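PDB 1VR0: probable 2-phosphosulfolactate phosphatase, which probably hydrolyses (2R)-O-phospho-3-sulfolactate to (2R)-3-sulfolactate and phosphate, with magnesium as cofactor. Local coordinates for residues 76-81 with 106-111; 44-49 with 130-135; 13-18 with 189-194; 30-35 with 151-156. All blocks are in the same frame, centred on the assembly; numbering follows the deposited sequence.

Contact 1. Residues 76-81 with 106-111; sequences DAILGG and KGKTLI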
loop_
_atom_site.group_PDB
_atom_site.type_symbol
_atom_site.label_atom_id
_atom_site.label_comp_id
_atom_site.label_asym_id
_atom_site.label_seq_id
_atom_site.Cartn_x
_atom_site.Cartn_y
_atom_site.Cartn_z
ATOM N N ASP A 76 29.249 20.962 -19.398
ATOM C CA ASP A 76 29.329 19.643 -18.756
ATOM C C ASP A 76 27.992 18.989 -18.447
ATOM O O ASP A 76 27.974 17.921 -17.815
ATOM C CB ASP A 76 30.103 19.749 -17.419
ATOM C CG ASP A 76 31.566 20.016 -17.618
ATOM O OD1 ASP A 76 32.192 19.281 -18.436
ATOM O OD2 ASP A 76 32.063 20.974 -16.976
ATOM N N ALA A 77 26.898 19.644 -18.848
ATOM C CA ALA A 77 25.547 19.173 -18.576
ATOM C C ALA A 77 25.095 18.246 -19.670
ATOM O O ALA A 77 25.384 18.499 -20.813
ATOM C CB ALA A 77 24.594 20.347 -18.491
ATOM N N ILE A 78 24.394 17.180 -19.315
ATOM C CA ILE A 78 23.717 16.327 -20.276
ATOM C C ILE A 78 22.250 16.108 -19.862
ATOM O O ILE A 78 21.910 16.197 -18.677
ATOM C CB ILE A 78 24.433 14.965 -20.432
ATOM C CG1 ILE A 78 24.593 14.251 -19.085
ATOM C CG2 ILE A 78 25.814 15.149 -21.064
ATOM C CD1 ILE A 78 25.242 12.873 -19.204
ATOM N N LEU A 79 21.397 15.818 -20.843
ATOM C CA LEU A 79 19.951 15.639 -20.632
ATOM C C LEU A 79 19.532 14.180 -20.795
ATOM O O LEU A 79 19.682 13.600 -21.866
ATOM C CB LEU A 79 19.169 16.483 -21.650
ATOM C CG LEU A 79 19.100 17.988 -21.410
ATOM C CD1 LEU A 79 18.586 18.686 -22.628
ATOM C CD2 LEU A 79 18.210 18.306 -20.220
ATOM N N GLY A 80 18.968 13.607 -19.748
ATOM C CA GLY A 80 18.409 12.246 -19.815
ATOM C C GLY A 80 17.090 12.065 -19.074
ATOM O O GLY A 80 16.583 12.992 -18.464
ATOM N N GLY A 81 16.559 10.846 -19.135
ATOM C CA GLY A 81 15.256 10.484 -18.546
ATOM C C GLY A 81 14.278 9.961 -19.577
ATOM O O GLY A 81 14.661 9.454 -20.619
ATOM N N LYS A 106 31.465 10.539 -17.219
ATOM C CA LYS A 106 32.448 10.884 -16.202
ATOM C C LYS A 106 32.611 12.406 -16.104
ATOM O O LYS A 106 32.908 13.084 -17.074
ATOM C CB LYS A 106 33.791 10.191 -16.414
ATOM C CG LYS A 106 34.648 10.094 -15.132
ATOM C CD LYS A 106 36.115 10.064 -15.476
ATOM C CE LYS A 106 36.997 9.621 -14.305
ATOM N NZ LYS A 106 38.456 9.535 -14.714
ATOM N N GLY A 107 32.374 12.942 -14.917
ATOM C CA GLY A 107 32.593 14.370 -14.675
ATOM C C GLY A 107 31.447 15.246 -15.115
ATOM O O GLY A 107 31.431 16.438 -14.814
ATOM N N LYS A 108 30.454 14.652 -15.773
ATOM C CA LYS A 108 29.343 15.413 -16.300
ATOM C C LYS A 108 28.226 15.613 -15.265
ATOM O O LYS A 108 28.224 14.998 -14.194
ATOM C CB LYS A 108 28.878 14.788 -17.615
ATOM C CG LYS A 108 29.918 15.134 -18.701
ATOM C CD LYS A 108 29.679 14.475 -20.008
ATOM C CE LYS A 108 30.579 15.068 -21.103
ATOM N NZ LYS A 108 30.069 16.387 -21.557
ATOM N N THR A 109 27.333 16.546 -15.579
ATOM C CA THR A 109 26.166 16.852 -14.756
ATOM C C THR A 109 24.902 16.374 -15.487
ATOM O O THR A 109 24.560 16.880 -16.538
ATOM C CB THR A 109 26.065 18.375 -14.498
ATOM O OG1 THR A 109 27.037 18.771 -13.534
ATOM C CG2 THR A 109 24.689 18.767 -13.996
ATOM N N LEU A 110 24.216 15.407 -14.912
ATOM C CA LEU A 110 23.067 14.781 -15.548
ATOM C C LEU A 110 21.769 15.428 -15.081
ATOM O O LEU A 110 21.356 15.256 -13.935
ATOM C CB LEU A 110 23.088 13.296 -15.218
ATOM C CG LEU A 110 21.946 12.435 -15.684
ATOM C CD1 LEU A 110 21.700 12.564 -17.183
ATOM C CD2 LEU A 110 22.310 11.046 -15.320
ATOM N N ILE A 111 21.147 16.195 -15.967
ATOM C CA ILE A 111 19.838 16.751 -15.715
ATOM C C ILE A 111 18.828 15.681 -16.152
ATOM O O ILE A 111 18.812 15.257 -17.300
ATOM C CB ILE A 111 19.570 18.022 -16.527
ATOM C CG1 ILE A 111 20.718 19.041 -16.443
ATOM C CG2 ILE A 111 18.287 18.674 -16.095
ATOM C CD1 ILE A 111 21.191 19.409 -15.052
#

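Contact 2. Residues 44-49 with 130-135; sequences SVITTA and ILIGSV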
loop_
_atom_site.group_PDB
_atom_site.type_symbol
_atom_site.label_atom_id
_atom_site.label_comp_id
_atom_site.label_asym_id
_atom_site.label_seq_id
_atom_site.Cartn_x
_atom_site.Cartn_y
_atom_site.Cartn_z
ATOM N N SER A 44 17.866 2.999 -10.793
ATOM C CA SER A 44 18.917 2.151 -11.358
ATOM C C SER A 44 19.836 2.982 -12.251
ATOM O O SER A 44 21.047 2.750 -12.272
ATOM C CB SER A 44 18.316 0.983 -12.132
ATOM O OG SER A 44 17.619 0.159 -11.219
ATOM N N VAL A 45 19.251 3.948 -12.960
ATOM C CA VAL A 45 20.030 4.881 -13.754
ATOM C C VAL A 45 20.900 5.770 -12.839
ATOM O O VAL A 45 22.111 5.835 -12.971
ATOM C CB VAL A 45 19.142 5.763 -14.650
ATOM C CG1 VAL A 45 19.896 6.955 -15.089
ATOM C CG2 VAL A 45 18.619 4.973 -15.865
ATOM N N ILE A 46 20.286 6.443 -11.903
ATOM C CA ILE A 46 21.031 7.328 -11.030
ATOM C C ILE A 46 22.217 6.593 -10.372
ATOM O O ILE A 46 23.340 7.097 -10.371
ATOM C CB ILE A 46 20.132 7.950 -9.973
ATOM C CG1 ILE A 46 19.178 8.934 -10.641
ATOM C CG2 ILE A 46 20.957 8.666 -8.912
ATOM C CD1 ILE A 46 17.858 9.041 -9.960
ATOM N N THR A 47 21.938 5.417 -9.824
ATOM C CA THR A 47 22.923 4.610 -9.158
ATOM C C THR A 47 24.090 4.243 -10.095
ATOM O O THR A 47 25.253 4.338 -9.724
ATOM C CB THR A 47 22.258 3.320 -8.634
ATOM O OG1 THR A 47 21.299 3.660 -7.630
ATOM C CG2 THR A 47 23.298 2.381 -8.012
ATOM N N THR A 48 23.756 3.825 -11.312
ATOM C CA THR A 48 24.739 3.417 -12.278
ATOM C C THR A 48 25.605 4.620 -12.729
ATOM O O THR A 48 26.849 4.558 -12.743
ATOM C CB THR A 48 24.041 2.730 -13.471
ATOM O OG1 THR A 48 23.396 1.539 -13.014
ATOM C CG2 THR A 48 25.029 2.369 -14.577
ATOM N N ALA A 49 24.945 5.706 -13.070
ATOM C CA ALA A 49 25.618 6.859 -13.574
ATOM C C ALA A 49 26.650 7.384 -12.588
ATOM O O ALA A 49 27.807 7.635 -12.968
ATOM C CB ALA A 49 24.602 7.920 -13.884
ATOM N N ILE A 130 17.922 11.797 2.253
ATOM C CA ILE A 130 17.306 11.089 1.131
ATOM C C ILE A 130 18.336 10.212 0.406
ATOM O O ILE A 130 19.236 10.717 -0.250
ATOM C CB ILE A 130 16.685 12.024 0.080
ATOM C CG1 ILE A 130 15.584 12.896 0.683
ATOM C CG2 ILE A 130 16.135 11.182 -1.100
ATOM C CD1 ILE A 130 16.053 14.207 1.148
ATOM N N LEU A 131 18.172 8.904 0.502
ATOM C CA LEU A 131 19.038 7.944 -0.176
ATOM C C LEU A 131 18.425 7.433 -1.451
ATOM O O LEU A 131 17.219 7.339 -1.574
ATOM C CB LEU A 131 19.299 6.739 0.727
ATOM C CG LEU A 131 19.868 7.049 2.112
ATOM C CD1 LEU A 131 20.091 5.747 2.882
ATOM C CD2 LEU A 131 21.182 7.853 2.028
ATOM N N ILE A 132 19.257 7.070 -2.409
ATOM C CA ILE A 132 18.749 6.533 -3.658
ATOM C C ILE A 132 19.048 5.061 -3.673
ATOM O O ILE A 132 20.196 4.679 -3.567
ATOM C CB ILE A 132 19.411 7.181 -4.878
ATOM C CG1 ILE A 132 19.194 8.705 -4.861
ATOM C CG2 ILE A 132 18.869 6.557 -6.127
ATOM C CD1 ILE A 132 17.726 9.155 -4.713
ATOM N N GLY A 133 18.007 4.241 -3.801
ATOM C CA GLY A 133 18.165 2.804 -3.718
ATOM C C GLY A 133 17.632 2.047 -4.905
ATOM O O GLY A 133 16.756 2.510 -5.634
ATOM N N SER A 134 18.187 0.860 -5.094
ATOM C CA SER A 134 17.853 0.006 -6.230
ATOM C C SER A 134 18.321 -1.370 -5.850
ATOM O O SER A 134 19.018 -1.539 -4.827
ATOM C CB SER A 134 18.596 0.490 -7.478
ATOM O OG SER A 134 20.025 0.423 -7.322
ATOM N N VAL A 135 18.016 -2.351 -6.684
ATOM C CA VAL A 135 18.586 -3.695 -6.474
ATOM C C VAL A 135 20.104 -3.655 -6.535
ATOM O O VAL A 135 20.794 -4.344 -5.778
ATOM C CB VAL A 135 18.033 -4.737 -7.503
ATOM C CG1 VAL A 135 18.558 -6.141 -7.218
ATOM C CG2 VAL A 135 16.546 -4.769 -7.442
HETATM O O HOH W 1 18.020 -2.071 -9.584
#

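Contact 3. Residues 13-18 with 189-194; sequences MKIDLI and DAATTA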
loop_
_atom_site.group_PDB
_atom_site.type_symbol
_atom_site.label_atom_id
_atom_site.label_comp_id
_atom_site.label_asym_id
_atom_site.label_seq_id
_atom_site.Cartn_x
_atom_site.Cartn_y
_atom_site.Cartn_z
HETATM N N MSE A 13 15.092 1.090 15.930
HETATM C CA MSE A 13 14.827 1.645 14.611
HETATM C C MSE A 13 13.520 1.149 13.950
HETATM O O MSE A 13 13.270 -0.051 13.839
HETATM C CB MSE A 13 16.022 1.328 13.716
HETATM C CG MSE A 13 15.952 1.953 12.346
HETATM SE SE MSE A 13 17.572 1.591 11.217
HETATM C CE MSE A 13 18.946 2.614 12.178
ATOM N N LYS A 14 12.705 2.101 13.511
ATOM C CA LYS A 14 11.449 1.842 12.825
ATOM C C LYS A 14 11.649 1.893 11.299
ATOM O O LYS A 14 12.345 2.768 10.797
ATOM C CB LYS A 14 10.411 2.911 13.213
ATOM C CG LYS A 14 10.113 3.070 14.744
ATOM C CD LYS A 14 9.044 4.193 15.069
ATOM C CE LYS A 14 8.482 4.195 16.515
ATOM N NZ LYS A 14 9.498 4.120 17.625
ATOM N N ILE A 15 11.026 0.963 10.572
ATOM C CA ILE A 15 11.054 0.956 9.123
ATOM C C ILE A 15 9.635 0.940 8.571
ATOM O O ILE A 15 8.829 0.095 8.939
ATOM C CB ILE A 15 11.857 -0.236 8.586
ATOM C CG1 ILE A 15 13.281 -0.189 9.158
ATOM C CG2 ILE A 15 11.910 -0.196 7.060
ATOM C CD1 ILE A 15 14.182 -1.303 8.738
ATOM N N ASP A 16 9.338 1.914 7.708
ATOM C CA ASP A 16 8.028 2.056 7.083
ATOM C C ASP A 16 8.211 1.993 5.579
ATOM O O ASP A 16 9.330 2.030 5.083
ATOM C CB ASP A 16 7.402 3.409 7.466
ATOM C CG ASP A 16 5.876 3.451 7.280
ATOM O OD1 ASP A 16 5.207 2.434 6.945
ATOM O OD2 ASP A 16 5.314 4.546 7.514
ATOM N N LEU A 17 7.091 1.945 4.870
ATOM C CA LEU A 17 7.092 1.904 3.417
ATOM C C LEU A 17 5.923 2.742 2.887
ATOM O O LEU A 17 4.818 2.685 3.426
ATOM C CB LEU A 17 6.968 0.467 2.952
ATOM C CG LEU A 17 7.025 0.263 1.452
ATOM C CD1 LEU A 17 7.667 -1.096 1.189
ATOM C CD2 LEU A 17 5.652 0.331 0.787
ATOM N N ILE A 18 6.191 3.526 1.845
ATOM C CA ILE A 18 5.180 4.285 1.160
ATOM C C ILE A 18 5.078 3.675 -0.243
ATOM O O ILE A 18 6.088 3.422 -0.891
ATOM C CB ILE A 18 5.579 5.717 1.101
ATOM C CG1 ILE A 18 5.472 6.311 2.509
ATOM C CG2 ILE A 18 4.723 6.453 0.103
ATOM C CD1 ILE A 18 6.002 7.725 2.657
ATOM N N ASP A 189 3.532 -2.929 9.043
ATOM C CA ASP A 189 2.952 -4.047 8.309
ATOM C C ASP A 189 3.303 -3.970 6.802
ATOM O O ASP A 189 3.512 -4.988 6.159
ATOM C CB ASP A 189 1.435 -4.086 8.525
ATOM C CG ASP A 189 1.036 -4.745 9.839
ATOM O OD1 ASP A 189 1.888 -4.857 10.758
ATOM O OD2 ASP A 189 -0.149 -5.168 9.967
ATOM N N ALA A 190 3.368 -2.756 6.253
ATOM C CA ALA A 190 3.709 -2.564 4.843
ATOM C C ALA A 190 5.101 -3.051 4.557
ATOM O O ALA A 190 5.333 -3.689 3.534
ATOM C CB ALA A 190 3.582 -1.093 4.432
ATOM N N ALA A 191 6.023 -2.760 5.475
ATOM C CA ALA A 191 7.419 -3.192 5.372
ATOM C C ALA A 191 7.572 -4.691 5.577
ATOM O O ALA A 191 8.231 -5.349 4.809
ATOM C CB ALA A 191 8.233 -2.444 6.352
ATOM N N THR A 192 6.941 -5.216 6.615
ATOM C CA THR A 192 6.873 -6.648 6.851
ATOM C C THR A 192 6.395 -7.395 5.587
ATOM O O THR A 192 6.971 -8.398 5.177
ATOM C CB THR A 192 5.905 -6.931 8.011
ATOM O OG1 THR A 192 6.427 -6.380 9.225
ATOM C CG2 THR A 192 5.662 -8.381 8.165
ATOM N N THR A 193 5.350 -6.882 4.954
ATOM C CA THR A 193 4.776 -7.523 3.761
ATOM C C THR A 193 5.733 -7.495 2.566
ATOM O O THR A 193 5.905 -8.497 1.882
ATOM C CB THR A 193 3.422 -6.894 3.400
ATOM O OG1 THR A 193 2.547 -6.923 4.547
ATOM C CG2 THR A 193 2.726 -7.668 2.249
ATOM N N ALA A 194 6.394 -6.365 2.332
ATOM C CA ALA A 194 7.418 -6.285 1.292
ATOM C C ALA A 194 8.523 -7.297 1.555
ATOM O O ALA A 194 8.910 -8.038 0.659
ATOM C CB ALA A 194 8.008 -4.915 1.238
#

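Contact 4. Residues 30-35 with 151-156; sequences KNKTAV and DVVIVN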
loop_
_atom_site.group_PDB
_atom_site.type_symbol
_atom_site.label_atom_id
_atom_site.label_comp_id
_atom_site.label_asym_id
_atom_site.label_seq_id
_atom_site.Cartn_x
_atom_site.Cartn_y
_atom_site.Cartn_z
ATOM N N LYS A 30 9.229 13.357 7.122
ATOM C CA LYS A 30 10.093 14.365 7.722
ATOM C C LYS A 30 11.010 13.791 8.818
ATOM O O LYS A 30 10.623 12.908 9.561
ATOM C CB LYS A 30 9.320 15.604 8.179
ATOM C CG LYS A 30 8.098 15.292 8.984
ATOM C CD LYS A 30 7.712 16.467 9.879
ATOM C CE LYS A 30 6.504 16.123 10.775
ATOM N NZ LYS A 30 6.457 17.278 11.684
ATOM N N ASN A 31 12.254 14.269 8.810
ATOM C CA ASN A 31 13.327 13.914 9.752
ATOM C C ASN A 31 13.771 12.457 9.747
ATOM O O ASN A 31 14.599 12.079 10.568
ATOM C CB ASN A 31 13.001 14.380 11.165
ATOM C CG ASN A 31 12.392 15.788 11.197
ATOM O OD1 ASN A 31 12.866 16.696 10.520
ATOM N ND2 ASN A 31 11.317 15.960 11.979
ATOM N N LYS A 32 13.277 11.661 8.805
ATOM C CA LYS A 32 13.669 10.259 8.719
ATOM C C LYS A 32 14.794 10.012 7.713
ATOM O O LYS A 32 15.213 10.902 7.008
ATOM C CB LYS A 32 12.446 9.399 8.367
ATOM C CG LYS A 32 11.421 9.423 9.464
ATOM C CD LYS A 32 10.252 8.560 9.162
ATOM C CE LYS A 32 9.359 8.414 10.390
ATOM N NZ LYS A 32 8.569 7.150 10.205
ATOM N N THR A 33 15.288 8.790 7.664
ATOM C CA THR A 33 16.101 8.349 6.543
ATOM C C THR A 33 15.102 7.879 5.486
ATOM O O THR A 33 14.410 6.879 5.688
ATOM C CB THR A 33 17.043 7.183 6.943
ATOM O OG1 THR A 33 17.987 7.630 7.913
ATOM C CG2 THR A 33 17.796 6.649 5.779
ATOM N N ALA A 34 14.989 8.613 4.383
ATOM C CA ALA A 34 14.111 8.201 3.270
ATOM C C ALA A 34 14.914 7.498 2.183
ATOM O O ALA A 34 15.955 7.973 1.776
ATOM C CB ALA A 34 13.390 9.379 2.677
ATOM N N VAL A 35 14.425 6.357 1.724
ATOM C CA VAL A 35 15.079 5.631 0.671
ATOM C C VAL A 35 14.137 5.616 -0.529
ATOM O O VAL A 35 13.060 5.054 -0.459
ATOM C CB VAL A 35 15.367 4.207 1.114
ATOM C CG1 VAL A 35 15.983 3.402 -0.023
ATOM C CG2 VAL A 35 16.273 4.203 2.362
ATOM N N ASP A 151 15.213 6.409 12.128
ATOM C CA ASP A 151 14.078 5.693 11.589
ATOM C C ASP A 151 14.014 5.867 10.057
ATOM O O ASP A 151 14.482 6.853 9.502
ATOM C CB ASP A 151 12.758 6.171 12.185
ATOM C CG ASP A 151 12.650 5.951 13.697
ATOM O OD1 ASP A 151 13.198 4.969 14.286
ATOM O OD2 ASP A 151 11.959 6.803 14.298
ATOM N N VAL A 152 13.407 4.895 9.393
ATOM C CA VAL A 152 13.491 4.767 7.963
ATOM C C VAL A 152 12.118 4.756 7.342
ATOM O O VAL A 152 11.202 4.179 7.888
ATOM C CB VAL A 152 14.210 3.470 7.590
ATOM C CG1 VAL A 152 14.264 3.281 6.097
ATOM C CG2 VAL A 152 15.616 3.517 8.135
ATOM N N VAL A 153 11.987 5.400 6.191
ATOM C CA VAL A 153 10.832 5.186 5.355
ATOM C C VAL A 153 11.332 4.864 3.954
ATOM O O VAL A 153 12.169 5.553 3.400
ATOM C CB VAL A 153 9.828 6.363 5.384
ATOM C CG1 VAL A 153 10.473 7.648 4.976
ATOM C CG2 VAL A 153 8.675 6.085 4.454
ATOM N N ILE A 154 10.823 3.779 3.390
ATOM C CA ILE A 154 11.169 3.377 2.030
ATOM C C ILE A 154 10.091 3.863 1.101
ATOM O O ILE A 154 8.941 3.444 1.179
ATOM C CB ILE A 154 11.380 1.880 1.981
ATOM C CG1 ILE A 154 12.636 1.576 2.790
ATOM C CG2 ILE A 154 11.625 1.416 0.566
ATOM C CD1 ILE A 154 12.775 0.142 3.067
ATOM N N VAL A 155 10.462 4.813 0.256
ATOM C CA VAL A 155 9.499 5.525 -0.583
ATOM C C VAL A 155 9.519 4.890 -1.965
ATOM O O VAL A 155 10.433 5.130 -2.728
ATOM C CB VAL A 155 9.841 7.022 -0.677
ATOM C CG1 VAL A 155 8.787 7.786 -1.475
ATOM C CG2 VAL A 155 9.998 7.619 0.699
ATOM N N ASN A 156 8.544 4.033 -2.250
ATOM C CA ASN A 156 8.373 3.480 -3.591
ATOM C C ASN A 156 7.863 4.567 -4.527
ATOM O O ASN A 156 6.938 5.280 -4.183
ATOM C CB ASN A 156 7.347 2.335 -3.561
ATOM C CG ASN A 156 7.831 1.144 -2.761
ATOM O OD1 ASN A 156 8.622 1.292 -1.844
ATOM N ND2 ASN A 156 7.397 -0.035 -3.131
HETATM O O HOH W 2 9.960 4.901 10.017
#

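Contact 1. Residues 76-81 with 106-111
Ile-78 lays its CG1 branch against a methyl group of Leu-110, CG1 to CD1 3.9 Å, while its other branch, CG2, touches Lys-108 CD, the isoleucine and lysine side chains crossing at about a right angle. With CG1 held between the backbone N and the carbonyl carbon (chi1 55°), the two branches of the isoleucine part toward different neighbours. Leu-110 CD1 also lies over the backbone of Gly-80, 3.9 Å from its N. On the face of the sheet that carries Ala-77, Leu-79 and Thr-109, Leu-79 CD2 rests on Ile-111 CB at 3.9 Å, and both also pack on helix 63-73, Leu-79 on Leu-67 and Val-70, Ile-111 on Ala-66. Between these two side-chain layers the strands run parallel in register, their short axes 35° apart, and four backbone bonds join them. Ile-78 N donates to Thr-109 O at 2.8 Å, and Ile-78 O accepts from Ile-111 N; Thr-109 N reaches Asp-76 O at 2.7 Å, and Gly-80 N closes the ladder on Ile-111 O. At the open end Lys-108 packs CB and CG over Asp-76 O, but its NZ stays 4.8 Å from Asp-76 OD1, too far for a salt bridge. The contact is therefore held by peptide groups and aliphatic surface, and the opposite charges at its exposed edge probably add no more than a mild, solvent-screened attraction.

Contact 2. Residues 44-49 with 130-135
Helix 42-51 passes beside the C-terminal end of strand 129-133 with its backbone closest at Ser-44 and Ser-134, whose CA atoms are 5.7 Å apart; farther along, Thr-47 faces Ile-132 across 7.2 Å between CA atoms. The apolar part of the contact is a single methyl pair: CG2 of Ile-46 and CG2 of Ile-132 meet at 4.1 Å, the two side chains crossing at about a right angle. Ile-132 CG2 also lies near Thr-47 OG1. Next to this pair, Ser-134 turns its CB toward the helix and holds OG between its backbone N and carbonyl carbon (chi1 62°), which brings the hydroxyl 3.5 Å from Thr-47 OG1. At that length the link is weak at most, and each hydroxyl has a stronger partner: Thr-47 OG1 bonds to Thr-43 O, one turn back, and Ser-134 OG to Asn-137 OD1. Ser-44 OG, bonded to Met-39 O, takes a further bond from a water at 2.8 Å, and the same water weakly accepts from Val-135 N at 2.9 Å. Asn-137 also holds Ile-132 O through ND2. A direct polar tie between helix and strand comes from Thr-43 OG1, bonded to Gly-133 O; within 44-49 and 130-135 themselves, the link is one methyl pair, a weak hydroxyl approach and a water with one weak arm.

Contact 3. Residues 13-18 with 189-194
Strand 13-18 and the first turns of helix 189-199 cross almost perpendicularly, at 81° between their directions, with the short axes 6.4 Å apart at closest. The short side chains at the crossing, all alanine within 189-194, are consistent with so close an approach. Leu-17 points toward them and touches two: its CB meets Ala-190 CB at 4.0 Å, and its CD1 reaches Ala-194 CB at 3.8 Å, one helical turn farther on. The leucine spans that turn because CG stands opposite the backbone N (chi1 -177°), carrying the isobutyl end along the helix surface. Ala-191 sits between these two methyls in sequence and sets its CB 3.7 Å from the carbonyl oxygen of Ile-15, with Ile-15 CG2 more loosely alongside at 4.4 Å. Helix 165-181 packs on the same residues: Ser-171 touches Leu-17, Ile-175 touches Ala-191 and Phe-168 touches Ala-194. Just before the helix, Thr-188 OG1 bonds to Asp-16 OD1, tying the helix start to the strand. On the second subunit, the backbone N atoms of Ile-165 and Lys-212 bond to the carboxylate of Asp-189, and Phe-163 packs on Ala-190. Alanine-mediated packing of a helix on a strand of the seven-stranded mixed sheet thus leads directly into the dimer interface.

Contact 4. Residues 30-35 with 151-156
Val-35 packs its CB against Ile-154 CG1 at 4.1 Å and turns CG2 toward Val-152 CG1, while Thr-33 CB meets Val-152 CG2 on the same face. On the opposite face of the sheet, the methyl of Ala-34 fits against Val-153 CG1 at 4.1 Å and also approaches Val-155 CG2. Val-153 can offer CG1 in this way because it places that methyl between its backbone N and carbonyl carbon (chi1 57°). These layers are set by four backbone bonds: Thr-33 N to Asp-151 O at 2.8 Å, Val-153 N to Thr-33 O, Val-35 N to Val-153 O, and Val-155 N to Val-35 O at 2.7 Å. Lys-32 CB lies 3.5 Å from Asp-151 O, and the chain extends beyond CG so that NZ reaches a water at 2.7 Å; the water in turn donates to Val-152 O. Asp-151 directs OD1 to Lys-14 N, linking the strand start to its other neighbour. Farther out, helix 138-148 covers Val-35 and Val-152, and helix 165-181 covers Ile-154. Strands 33-37 and 152-156 are adjacent inner parallel strands of the mixed sheet, with helices packed on the face of Thr-33, Val-35, Val-152 and Ile-154, an alpha/beta arrangement.

Contacts 3, 4 and 2 all reach the seven-stranded mixed sheet, where strands 13-18, 152-156, 33-37 and 129-133 lie side by side in that order. Contacts 3 and 4 have centres about 10 Å apart and share backbone pairing, Lys-14 O to Val-152 N at 2.8 Å; contact 2 lies about 15 Å from contact 4, centre to centre, and joins it through Leu-131 and Ala-34. Contact 1 belongs to the separate three-stranded parallel sheet, about 34 Å from contact 3 between centres, and meets contact 2 where Leu-110 packs on Ala-49. Along the chain the contacts nest, 1 within 2 within 4 within 3. Helix 42-51 thus connects the two sheets near the bound magnesium and sulfolactate.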